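PDB 3Q1X: serine acetyltransferase from Entamoeba histolytica, which probably catalyses the transfer of an acetyl group to the hydroxyl of L-serine, a step in cysteine biosynthesis. Local coordinates for residues A[11-23]-A[96-108]. Residues are numbered along the deposited sequence; the frame is centred on the assembly and turned at random.
Sequences QLYEMYLQDEDAF and LPSIKRTLKTDLI
Asp19, which follows Gln18 in segment 11-23, holds two lysines of helix 82-113, one on each carboxylate oxygen. Lys100 NZ donates to Asp19 OD2 at 2.8 Å, on the syn lone pair. Lys104 NZ reaches Asp19 OD1 at 3.0 Å, from above the carboxylate plane. The same Lys104 NZ also donates to Glu20 OE1 at 2.8 Å, again on a syn lone pair. The four residues form one salt-bridge network.

Lys100 has a second partner for its ammonium group. A water accepts from Lys100 NZ and donates to the carbonyl Leu12 O at 2.7 Å. Leu12 O also takes the helical bond from Tyr16 N. The Lys100 chain leaves with CG anti to the backbone N (chi1 170°), then turns at its second and fourth torsions, bringing NZ to both the acid and the water.

Lys104 lies over one face of the Phe23 ring. Its CE sits 3.6 Å from the Phe23 ring centroid, a CH-pi contact, and its NZ adds a cation-pi contact over the same face. Leu107 CD1 meets the ring at its edge, in plane. Leu120 of helix 120-126 also packs on Phe23.

Nearer the start of the segments apolar groups meet, with the Gln11 amide lying against Pro97. Met15 SD lies 4.0 Å from Pro97 CB, and Met15 CE touches Arg101 CG. Leu12 CD2 packs against Pro97 CA, while Ile44 of helix 36-45 also touches Leu12.

The two helical segments run in the same general direction, their axes 25° apart, within the N-terminal helical domain. Asp19 probably favours the charged form of buried Lys100, and Asp19 with Glu20 that of Lys104. A salt-bridge network and one water thus join the Leu12, Met15 and Pro97 packing to the Phe23 and Leu107 packing.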
# COMPACT_ATOMS: atom_id res chain seq x y z
N GLN A 11 28.53 -1.32 -21.72
CA GLN A 11 28.16 0.09 -21.82
C GLN A 11 27.69 0.65 -20.47
O GLN A 11 28.16 1.70 -20.04
CB GLN A 11 27.10 0.33 -22.91
CG GLN A 11 26.59 1.78 -22.96
CD GLN A 11 25.81 2.13 -24.21
OE1 GLN A 11 25.38 1.25 -24.96
NE2 GLN A 11 25.59 3.42 -24.42
N LEU A 12 26.77 -0.06 -19.82
CA LEU A 12 26.28 0.30 -18.48
C LEU A 12 27.42 0.39 -17.45
O LEU A 12 27.43 1.28 -16.59
CB LEU A 12 25.22 -0.70 -18.02
CG LEU A 12 23.84 -0.66 -18.69
CD1 LEU A 12 23.00 -1.86 -18.26
CD2 LEU A 12 23.08 0.64 -18.42
N TYR A 13 28.39 -0.52 -17.56
CA TYR A 13 29.54 -0.49 -16.65
C TYR A 13 30.41 0.75 -16.85
O TYR A 13 30.85 1.37 -15.87
CB TYR A 13 30.37 -1.78 -16.78
CG TYR A 13 31.56 -1.81 -15.85
CD1 TYR A 13 31.38 -1.98 -14.47
CD2 TYR A 13 32.85 -1.67 -16.34
CE1 TYR A 13 32.47 -2.01 -13.61
CE2 TYR A 13 33.95 -1.70 -15.48
CZ TYR A 13 33.75 -1.87 -14.12
OH TYR A 13 34.83 -1.90 -13.27
N GLU A 14 30.66 1.09 -18.11
CA GLU A 14 31.44 2.28 -18.47
C GLU A 14 30.74 3.56 -18.02
O GLU A 14 31.39 4.52 -17.59
CB GLU A 14 31.71 2.31 -19.98
CG GLU A 14 32.81 1.36 -20.45
CD GLU A 14 34.18 1.71 -19.88
OE1 GLU A 14 34.65 2.85 -20.08
OE2 GLU A 14 34.81 0.83 -19.24
N MET A 15 29.41 3.58 -18.13
CA MET A 15 28.60 4.69 -17.63
C MET A 15 28.74 4.80 -16.12
O MET A 15 28.94 5.90 -15.59
CB MET A 15 27.14 4.51 -18.02
CG MET A 15 26.88 4.74 -19.50
SD MET A 15 25.33 4.00 -20.02
CE MET A 15 24.19 5.33 -19.69
N TYR A 16 28.66 3.66 -15.43
CA TYR A 16 28.86 3.60 -13.98
C TYR A 16 30.22 4.21 -13.59
O TYR A 16 30.28 5.05 -12.70
CB TYR A 16 28.72 2.15 -13.49
CG TYR A 16 29.37 1.83 -12.16
CD1 TYR A 16 28.71 2.09 -10.95
CD2 TYR A 16 30.63 1.25 -12.11
CE1 TYR A 16 29.31 1.78 -9.72
CE2 TYR A 16 31.24 0.94 -10.89
CZ TYR A 16 30.58 1.21 -9.70
OH TYR A 16 31.19 0.90 -8.50
N LEU A 17 31.28 3.81 -14.29
CA LEU A 17 32.62 4.35 -14.05
C LEU A 17 32.73 5.88 -14.22
O LEU A 17 33.53 6.54 -13.55
CB LEU A 17 33.65 3.65 -14.94
CG LEU A 17 34.10 2.24 -14.59
CD1 LEU A 17 35.05 1.75 -15.66
CD2 LEU A 17 34.75 2.17 -13.20
N GLN A 18 31.89 6.43 -15.10
CA GLN A 18 31.95 7.84 -15.47
C GLN A 18 30.90 8.68 -14.74
O GLN A 18 30.88 9.90 -14.87
CB GLN A 18 31.79 8.01 -16.99
CG GLN A 18 32.94 7.41 -17.80
CD GLN A 18 32.58 7.21 -19.27
OE1 GLN A 18 31.91 8.04 -19.87
NE2 GLN A 18 33.03 6.09 -19.84
N ASP A 19 30.04 8.02 -13.96
CA ASP A 19 29.06 8.73 -13.13
C ASP A 19 29.75 9.62 -12.11
O ASP A 19 30.80 9.28 -11.56
CB ASP A 19 28.13 7.75 -12.40
CG ASP A 19 27.06 7.15 -13.29
OD1 ASP A 19 26.75 7.72 -14.37
OD2 ASP A 19 26.51 6.10 -12.90
N GLU A 20 29.14 10.78 -11.87
CA GLU A 20 29.55 11.72 -10.83
C GLU A 20 29.50 11.03 -9.46
O GLU A 20 28.79 10.04 -9.28
CB GLU A 20 28.64 12.95 -10.88
CG GLU A 20 28.62 13.70 -12.25
CD GLU A 20 27.63 13.13 -13.28
OE1 GLU A 20 27.17 11.97 -13.16
OE2 GLU A 20 27.31 13.85 -14.25
N ASP A 21 30.25 11.55 -8.49
CA ASP A 21 30.43 10.89 -7.19
C ASP A 21 29.14 10.68 -6.40
O ASP A 21 29.03 9.72 -5.63
CB ASP A 21 31.47 11.63 -6.35
CG ASP A 21 32.57 12.22 -7.20
OD1 ASP A 21 33.56 11.50 -7.48
OD2 ASP A 21 32.41 13.38 -7.66
N ALA A 22 28.18 11.58 -6.60
CA ALA A 22 26.86 11.50 -5.96
C ALA A 22 26.10 10.21 -6.30
O ALA A 22 25.20 9.80 -5.56
CB ALA A 22 26.02 12.71 -6.32
N PHE A 23 26.49 9.58 -7.42
CA PHE A 23 25.87 8.34 -7.87
C PHE A 23 26.71 7.13 -7.44
O PHE A 23 26.46 6.00 -7.86
CB PHE A 23 25.67 8.36 -9.39
CG PHE A 23 24.79 9.48 -9.86
CD1 PHE A 23 23.40 9.34 -9.86
CD2 PHE A 23 25.34 10.68 -10.31
CE1 PHE A 23 22.58 10.38 -10.29
CE2 PHE A 23 24.52 11.72 -10.74
CZ PHE A 23 23.14 11.58 -10.73
N LEU A 96 18.34 0.08 -22.26
CA LEU A 96 18.84 0.18 -20.88
C LEU A 96 19.83 1.34 -20.63
O LEU A 96 19.75 2.00 -19.58
CB LEU A 96 19.40 -1.16 -20.36
CG LEU A 96 18.33 -2.23 -20.14
CD1 LEU A 96 18.99 -3.55 -19.72
CD2 LEU A 96 17.30 -1.81 -19.11
N PRO A 97 20.75 1.60 -21.58
CA PRO A 97 21.60 2.78 -21.38
C PRO A 97 20.82 4.10 -21.32
O PRO A 97 21.10 4.93 -20.44
CB PRO A 97 22.55 2.74 -22.59
CG PRO A 97 22.62 1.30 -22.94
CD PRO A 97 21.22 0.78 -22.71
N SER A 98 19.85 4.29 -22.21
CA SER A 98 19.08 5.54 -22.21
C SER A 98 18.22 5.67 -20.95
O SER A 98 18.09 6.75 -20.39
CB SER A 98 18.23 5.71 -23.48
OG SER A 98 17.23 4.73 -23.61
N ILE A 99 17.64 4.56 -20.51
CA ILE A 99 16.90 4.52 -19.25
C ILE A 99 17.80 4.90 -18.07
O ILE A 99 17.40 5.68 -17.20
CB ILE A 99 16.21 3.15 -19.03
CG1 ILE A 99 15.17 2.93 -20.13
CG2 ILE A 99 15.61 3.06 -17.63
CD1 ILE A 99 14.62 1.52 -20.23
N LYS A 100 19.02 4.36 -18.04
CA LYS A 100 20.00 4.70 -17.00
C LYS A 100 20.22 6.22 -16.92
O LYS A 100 20.18 6.81 -15.84
CB LYS A 100 21.33 3.98 -17.24
CG LYS A 100 22.49 4.45 -16.35
CD LYS A 100 22.25 4.09 -14.88
CE LYS A 100 23.22 4.85 -13.97
NZ LYS A 100 24.62 4.80 -14.47
N ARG A 101 20.43 6.85 -18.08
CA ARG A 101 20.57 8.31 -18.17
C ARG A 101 19.32 9.02 -17.64
O ARG A 101 19.42 9.97 -16.85
CB ARG A 101 20.90 8.73 -19.60
CG ARG A 101 22.29 8.28 -20.05
CD ARG A 101 22.69 8.77 -21.44
NE ARG A 101 22.04 8.04 -22.53
CZ ARG A 101 22.58 7.03 -23.22
NH1 ARG A 101 23.81 6.61 -22.97
NH2 ARG A 101 21.87 6.46 -24.18
N THR A 102 18.15 8.53 -18.02
CA THR A 102 16.91 9.15 -17.58
C THR A 102 16.73 9.01 -16.07
O THR A 102 16.28 9.94 -15.40
CB THR A 102 15.68 8.57 -18.30
OG1 THR A 102 15.86 8.70 -19.71
CG2 THR A 102 14.42 9.30 -17.88
N LEU A 103 17.07 7.83 -15.54
CA LEU A 103 16.91 7.58 -14.11
C LEU A 103 17.80 8.51 -13.28
O LEU A 103 17.43 8.92 -12.18
CB LEU A 103 17.19 6.11 -13.77
CG LEU A 103 16.07 5.12 -14.11
CD1 LEU A 103 16.55 3.70 -13.85
CD2 LEU A 103 14.79 5.40 -13.32
N LYS A 104 18.97 8.85 -13.83
CA LYS A 104 19.83 9.84 -13.17
C LYS A 104 19.11 11.18 -13.05
O LYS A 104 19.16 11.81 -11.98
CB LYS A 104 21.16 10.00 -13.91
CG LYS A 104 22.13 8.86 -13.64
CD LYS A 104 23.41 9.03 -14.45
CE LYS A 104 24.33 10.07 -13.84
NZ LYS A 104 25.48 10.39 -14.75
N THR A 105 18.46 11.61 -14.12
CA THR A 105 17.71 12.88 -14.10
C THR A 105 16.53 12.83 -13.11
O THR A 105 16.26 13.82 -12.41
CB THR A 105 17.19 13.33 -15.50
OG1 THR A 105 16.10 12.49 -15.92
CG2 THR A 105 18.31 13.31 -16.55
N ASP A 106 15.84 11.70 -13.04
CA ASP A 106 14.78 11.51 -12.04
C ASP A 106 15.31 11.69 -10.61
O ASP A 106 14.64 12.27 -9.75
CB ASP A 106 14.13 10.13 -12.20
CG ASP A 106 13.55 9.90 -13.59
OD1 ASP A 106 13.03 10.85 -14.21
OD2 ASP A 106 13.63 8.75 -14.07
N LEU A 107 16.51 11.18 -10.36
CA LEU A 107 17.14 11.35 -9.04
C LEU A 107 17.45 12.80 -8.74
O LEU A 107 17.15 13.29 -7.65
CB LEU A 107 18.40 10.50 -8.93
CG LEU A 107 18.22 9.00 -8.81
CD1 LEU A 107 19.55 8.34 -9.06
CD2 LEU A 107 17.69 8.60 -7.42
N ILE A 108 18.04 13.49 -9.71
CA ILE A 108 18.29 14.93 -9.62
C ILE A 108 17.01 15.69 -9.27
O ILE A 108 17.00 16.52 -8.36
CB ILE A 108 18.90 15.47 -10.93
CG1 ILE A 108 20.29 14.86 -11.13
CG2 ILE A 108 18.97 17.00 -10.90
CD1 ILE A 108 20.85 14.99 -12.54
O HOH W 1 25.25 2.26 -15.33